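NAD-dependent benzaldehyde dehydrogenase (Legionella pneumophila, PDB 3RHE) is of unconfirmed function: named an NAD-dependent benzaldehyde dehydrogenase, it belongs to the glyoxalase/bleomycin-resistance (VOC) superfamily. Local coordinates at residues 7-13 with 68-74; 81-85 with 105-109. All blocks are in the same frame, centred on the assembly; numbering follows the deposited sequence.

Interactions 1 and 2 illustrate how one sheet can be built by strand pairing and by helix packing at once. Interaction 1 joins strands 8-14 and 69-74 near the centre of the chain; interaction 2 lays helix 78-90 against strand 105-111. They follow in series, for strand 69-74 leads directly into that helix. Strand 117-123 bridges them within the mixed sheet, pairing in parallel with 69-74 and antiparallel with 105-111. Their centres lie 14 Å apart and their nearest atoms about 5 Å apart, without touching. Together they tie the N-terminal strand to the later half of the single VOC chain and cover part of that half with a helix.

Interaction 1: 7-13 with 68-74; sequences PNLVLFY and GMELSFQ
Ser72 pushes its hydroxyl up against Leu9, with OG 3.3 Å from Leu9 CB and with Leu9 CG and CD2 also packed against it. This oxygen sits between its own backbone N and carbonyl carbon (chi1 80°), a rotation that turns it back across the neighbouring strand. There Ser72 OG donates to Leu9 O at 3.0 Å. Because Ser72 N binds the same oxygen, two donors grip one carbonyl. Leu11 flanks the serine, its CD2 branch lying 3.6 Å from Ser72 OG and 3.4 Å from Glu70 OE1. Strands 8-14 and 69-74 run antiparallel here, and this pairing joins the two halves of the sheet, as in the paired βαβββ modules of VOC proteins. At the far end the Tyr13 ring lies with one face over Met69 N, 3.8 Å above the plane. Its edge meets Glu70, whose carboxylate stands 81° to the ring; the 2.4 Å between Tyr13 OH and Glu70 OE2 is doubtfully short. Arg117 also bonds Tyr13 OH, while Arg119 pairs with Glu70 OE1. On the other face, the side chain of selenomethionine Met69 packs against two neighbours, its CB 3.8 Å from Phe12 CD1 and its curled-back CE 4.3 Å from Val10 CG1.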
loop_
_atom_site.group_PDB
_atom_site.type_symbol
_atom_site.label_atom_id
_atom_site.label_comp_id
_atom_site.label_asym_id
_atom_site.label_seq_id
_atom_site.Cartn_x
_atom_site.Cartn_y
_atom_site.Cartn_z
ATOM N N PRO A 7 -9.956 2.292 -5.791
ATOM C CA PRO A 7 -8.872 3.028 -5.117
ATOM C C PRO A 7 -8.285 2.184 -3.996
ATOM O O PRO A 7 -7.145 2.376 -3.577
ATOM C CB PRO A 7 -9.585 4.222 -4.480
ATOM C CG PRO A 7 -11.009 4.176 -4.954
ATOM C CD PRO A 7 -11.287 2.812 -5.442
ATOM N N ASN A 8 -9.087 1.257 -3.497
ATOM C CA ASN A 8 -8.655 0.468 -2.364
ATOM C C ASN A 8 -7.636 -0.590 -2.760
ATOM O O ASN A 8 -7.711 -1.204 -3.835
ATOM C CB ASN A 8 -9.856 -0.093 -1.603
ATOM C CG ASN A 8 -10.481 0.951 -0.680
ATOM O OD1 ASN A 8 -9.771 1.679 0.006
ATOM N ND2 ASN A 8 -11.796 1.039 -0.682
ATOM N N LEU A 9 -6.651 -0.766 -1.898
ATOM C CA LEU A 9 -5.582 -1.696 -2.182
ATOM C C LEU A 9 -5.073 -2.306 -0.886
ATOM O O LEU A 9 -4.659 -1.598 0.029
ATOM C CB LEU A 9 -4.461 -0.981 -2.936
ATOM C CG LEU A 9 -3.106 -1.673 -3.121
ATOM C CD1 LEU A 9 -3.224 -2.960 -3.954
ATOM C CD2 LEU A 9 -2.132 -0.684 -3.773
ATOM N N VAL A 10 -5.117 -3.627 -0.813
ATOM C CA VAL A 10 -4.569 -4.351 0.325
ATOM C C VAL A 10 -3.099 -4.621 0.026
ATOM O O VAL A 10 -2.769 -5.156 -1.022
ATOM C CB VAL A 10 -5.337 -5.665 0.552
ATOM C CG1 VAL A 10 -4.732 -6.470 1.714
ATOM C CG2 VAL A 10 -6.807 -5.357 0.810
ATOM N N LEU A 11 -2.221 -4.220 0.935
ATOM C CA LEU A 11 -0.790 -4.360 0.742
ATOM C C LEU A 11 -0.231 -5.376 1.727
ATOM O O LEU A 11 -0.325 -5.191 2.928
ATOM C CB LEU A 11 -0.088 -3.010 0.957
ATOM C CG LEU A 11 0.448 -2.117 -0.163
ATOM C CD1 LEU A 11 0.005 -2.516 -1.556
ATOM C CD2 LEU A 11 0.154 -0.634 0.149
ATOM N N PHE A 12 0.351 -6.449 1.209
ATOM C CA PHE A 12 1.021 -7.434 2.040
ATOM C C PHE A 12 2.533 -7.208 1.966
ATOM O O PHE A 12 3.109 -7.171 0.875
ATOM C CB PHE A 12 0.689 -8.853 1.544
ATOM C CG PHE A 12 -0.615 -9.405 2.078
ATOM C CD1 PHE A 12 -1.467 -8.617 2.844
ATOM C CD2 PHE A 12 -0.996 -10.702 1.795
ATOM C CE1 PHE A 12 -2.682 -9.129 3.331
ATOM C CE2 PHE A 12 -2.199 -11.221 2.276
ATOM C CZ PHE A 12 -3.038 -10.430 3.044
ATOM N N TYR A 13 3.171 -7.060 3.121
ATOM C CA TYR A 13 4.625 -7.080 3.175
ATOM C C TYR A 13 5.086 -8.525 2.945
ATOM O O TYR A 13 4.618 -9.431 3.626
ATOM C CB TYR A 13 5.131 -6.584 4.532
ATOM C CG TYR A 13 4.697 -5.169 4.907
ATOM C CD1 TYR A 13 4.181 -4.292 3.958
ATOM C CD2 TYR A 13 4.840 -4.706 6.219
ATOM C CE1 TYR A 13 3.788 -2.987 4.311
ATOM C CE2 TYR A 13 4.458 -3.407 6.581
ATOM C CZ TYR A 13 3.943 -2.553 5.624
ATOM O OH TYR A 13 3.576 -1.265 5.991
ATOM N N GLY A 68 2.249 -6.637 9.365
ATOM C CA GLY A 68 2.859 -7.149 8.138
ATOM C C GLY A 68 2.076 -6.794 6.879
ATOM O O GLY A 68 2.188 -7.450 5.847
HETATM N N MSE A 69 1.291 -5.729 6.965
HETATM C CA MSE A 69 0.365 -5.360 5.901
HETATM C C MSE A 69 -0.123 -3.917 6.088
HETATM O O MSE A 69 0.156 -3.283 7.110
HETATM C CB MSE A 69 -0.819 -6.339 5.854
HETATM C CG MSE A 69 -1.685 -6.375 7.109
HETATM SE SE MSE A 69 -2.936 -4.839 7.291
HETATM C CE MSE A 69 -4.086 -5.164 5.761
ATOM N N GLU A 70 -0.808 -3.397 5.077
ATOM C CA GLU A 70 -1.436 -2.080 5.155
ATOM C C GLU A 70 -2.746 -2.126 4.396
ATOM O O GLU A 70 -2.881 -2.865 3.420
ATOM C CB GLU A 70 -0.575 -0.982 4.506
ATOM C CG GLU A 70 0.889 -0.930 4.897
ATOM C CD GLU A 70 1.655 0.097 4.058
ATOM O OE1 GLU A 70 1.041 0.662 3.138
ATOM O OE2 GLU A 70 2.859 0.333 4.300
ATOM N N LEU A 71 -3.704 -1.321 4.832
ATOM C CA LEU A 71 -4.879 -1.055 4.031
ATOM C C LEU A 71 -4.589 0.297 3.405
ATOM O O LEU A 71 -4.340 1.269 4.122
ATOM C CB LEU A 71 -6.112 -0.945 4.909
ATOM C CG LEU A 71 -7.520 -1.311 4.399
ATOM C CD1 LEU A 71 -8.504 -0.232 4.826
ATOM C CD2 LEU A 71 -7.637 -1.576 2.901
ATOM N N SER A 72 -4.592 0.370 2.081
ATOM C CA SER A 72 -4.190 1.614 1.425
ATOM C C SER A 72 -5.274 2.165 0.500
ATOM O O SER A 72 -6.126 1.417 0.003
ATOM C CB SER A 72 -2.857 1.451 0.676
ATOM O OG SER A 72 -3.035 0.831 -0.587
ATOM N N PHE A 73 -5.211 3.480 0.286
ATOM C CA PHE A 73 -6.213 4.236 -0.448
ATOM C C PHE A 73 -5.480 5.035 -1.521
ATOM O O PHE A 73 -4.732 5.949 -1.196
ATOM C CB PHE A 73 -6.915 5.253 0.465
ATOM C CG PHE A 73 -7.435 4.686 1.768
ATOM C CD1 PHE A 73 -8.803 4.546 1.982
ATOM C CD2 PHE A 73 -6.567 4.323 2.790
ATOM C CE1 PHE A 73 -9.289 4.036 3.178
ATOM C CE2 PHE A 73 -7.044 3.817 3.983
ATOM C CZ PHE A 73 -8.409 3.673 4.179
ATOM N N GLN A 74 -5.694 4.693 -2.787
ATOM C CA GLN A 74 -5.062 5.400 -3.891
ATOM C C GLN A 74 -5.918 6.606 -4.280
ATOM O O GLN A 74 -7.126 6.468 -4.496
ATOM C CB GLN A 74 -4.860 4.482 -5.096
ATOM C CG GLN A 74 -4.014 5.118 -6.192
ATOM C CD GLN A 74 -3.866 4.237 -7.425
ATOM O OE1 GLN A 74 -4.133 3.032 -7.386
ATOM N NE2 GLN A 74 -3.444 4.841 -8.532
#

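Interaction 2: 81-85 with 105-109; sequences VDEIH and GYTFV
Tyr106 OH donates to Asp82 OD1 over 2.7 Å, a bond from the strand to the helix. The oxygen uses its syn lone pair and lies near the plane of the phenol ring at its edge, while the carboxylate stands almost perpendicular to that ring. Next inward, Val81 forms a wedge between two aromatic side chains: its CG1 branch is 3.7 Å from Tyr106 CD2 and 3.8 Å from Phe108 CD1, reaching Phe108 at the ring edge, in plane. Helix 78-90 here runs 11° from the direction of strand 105-111, the short axes 9.1 Å apart, so the helix rides along one face of the curved VOC sheet. Tyr106 and Phe108, two residues apart on the strand, both face it, whereas Thr107 between them turns away, its OG1 bonded to Ile120 O and Arg119. Phe108 is rotated with CG between backbone N and carbonyl carbon (chi1 79°), which carries the ring into the turn formed by Val81 and His85. Its CZ comes within 3.5 Å of His85 CA. His85 CB lies over the ring face in a CH-pi contact, 4.0 Å from the Phe108 centroid, and the imidazole follows as a T-shaped partner, edge toward the phenylalanine face, with the His85 and Phe108 centroids 5.0 Å apart and the planes at 79°. Trp88 adds another edge-to-face pairing with Phe108.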
loop_
_atom_site.group_PDB
_atom_site.type_symbol
_atom_site.label_atom_id
_atom_site.label_comp_id
_atom_site.label_asym_id
_atom_site.label_seq_id
_atom_site.Cartn_x
_atom_site.Cartn_y
_atom_site.Cartn_z
ATOM N N VAL A 81 -3.784 13.964 -1.628
ATOM C CA VAL A 81 -3.020 13.393 -0.514
ATOM C C VAL A 81 -2.864 14.399 0.627
ATOM O O VAL A 81 -3.074 14.064 1.781
ATOM C CB VAL A 81 -1.608 12.949 -0.950
ATOM C CG1 VAL A 81 -0.787 12.523 0.266
ATOM C CG2 VAL A 81 -1.689 11.846 -1.981
ATOM N N ASP A 82 -2.485 15.638 0.303
ATOM C CA ASP A 82 -2.353 16.676 1.332
ATOM C C ASP A 82 -3.690 16.985 1.996
ATOM O O ASP A 82 -3.764 17.179 3.208
ATOM C CB ASP A 82 -1.768 17.971 0.747
ATOM C CG ASP A 82 -0.308 17.829 0.381
ATOM O OD1 ASP A 82 0.403 17.047 1.053
ATOM O OD2 ASP A 82 0.122 18.491 -0.580
ATOM N N GLU A 83 -4.745 17.040 1.196
ATOM C CA GLU A 83 -6.071 17.342 1.732
ATOM C C GLU A 83 -6.501 16.264 2.732
ATOM O O GLU A 83 -6.995 16.581 3.810
ATOM C CB GLU A 83 -7.076 17.507 0.591
ATOM C CG GLU A 83 -8.557 17.515 0.978
ATOM C CD GLU A 83 -8.926 18.622 1.963
ATOM O OE1 GLU A 83 -8.199 19.635 2.061
ATOM O OE2 GLU A 83 -9.962 18.470 2.640
ATOM N N ILE A 84 -6.300 14.986 2.394
ATOM C CA ILE A 84 -6.674 13.935 3.334
ATOM C C ILE A 84 -5.786 13.982 4.574
ATOM O O ILE A 84 -6.234 13.711 5.681
ATOM C CB ILE A 84 -6.628 12.523 2.703
ATOM C CG1 ILE A 84 -7.541 12.456 1.476
ATOM C CG2 ILE A 84 -7.037 11.483 3.745
ATOM C CD1 ILE A 84 -7.421 11.185 0.667
ATOM N N HIS A 85 -4.514 14.324 4.390
ATOM C CA HIS A 85 -3.630 14.446 5.536
ATOM C C HIS A 85 -4.151 15.491 6.526
ATOM O O HIS A 85 -4.132 15.283 7.737
ATOM C CB HIS A 85 -2.214 14.818 5.106
ATOM C CG HIS A 85 -1.283 15.009 6.261
ATOM N ND1 HIS A 85 -0.828 16.249 6.656
ATOM C CD2 HIS A 85 -0.748 14.119 7.131
ATOM C CE1 HIS A 85 -0.040 16.112 7.706
ATOM N NE2 HIS A 85 0.021 14.829 8.019
ATOM N N GLY A 105 5.806 7.443 -5.681
ATOM C CA GLY A 105 4.866 8.551 -5.589
ATOM C C GLY A 105 4.774 9.164 -4.206
ATOM O O GLY A 105 5.665 9.004 -3.379
ATOM N N TYR A 106 3.670 9.853 -3.953
ATOM C CA TYR A 106 3.541 10.734 -2.799
ATOM C C TYR A 106 2.540 10.165 -1.803
ATOM O O TYR A 106 1.432 9.785 -2.183
ATOM C CB TYR A 106 3.088 12.097 -3.301
ATOM C CG TYR A 106 3.071 13.217 -2.302
ATOM C CD1 TYR A 106 4.249 13.696 -1.731
ATOM C CD2 TYR A 106 1.877 13.859 -1.986
ATOM C CE1 TYR A 106 4.235 14.771 -0.841
ATOM C CE2 TYR A 106 1.849 14.923 -1.101
ATOM C CZ TYR A 106 3.027 15.378 -0.532
ATOM O OH TYR A 106 2.980 16.437 0.351
ATOM N N THR A 107 2.927 10.116 -0.530
ATOM C CA THR A 107 2.250 9.224 0.406
ATOM C C THR A 107 2.420 9.627 1.866
ATOM O O THR A 107 3.386 10.290 2.226
ATOM C CB THR A 107 2.774 7.757 0.218
ATOM O OG1 THR A 107 1.987 6.844 0.986
ATOM C CG2 THR A 107 4.222 7.640 0.664
ATOM N N PHE A 108 1.470 9.218 2.701
ATOM C CA PHE A 108 1.635 9.291 4.144
ATOM C C PHE A 108 0.932 8.098 4.781
ATOM O O PHE A 108 0.110 7.443 4.138
ATOM C CB PHE A 108 1.160 10.642 4.727
ATOM C CG PHE A 108 -0.333 10.760 4.893
ATOM C CD1 PHE A 108 -1.131 11.218 3.851
ATOM C CD2 PHE A 108 -0.933 10.460 6.108
ATOM C CE1 PHE A 108 -2.507 11.336 4.005
ATOM C CE2 PHE A 108 -2.305 10.588 6.270
ATOM C CZ PHE A 108 -3.093 11.024 5.213
ATOM N N VAL A 109 1.268 7.783 6.025
ATOM C CA VAL A 109 0.602 6.650 6.687
ATOM C C VAL A 109 0.187 6.916 8.127
ATOM O O VAL A 109 0.924 7.528 8.906
ATOM C CB VAL A 109 1.355 5.281 6.526
ATOM C CG1 VAL A 109 2.795 5.467 6.182
ATOM C CG2 VAL A 109 1.166 4.351 7.755
#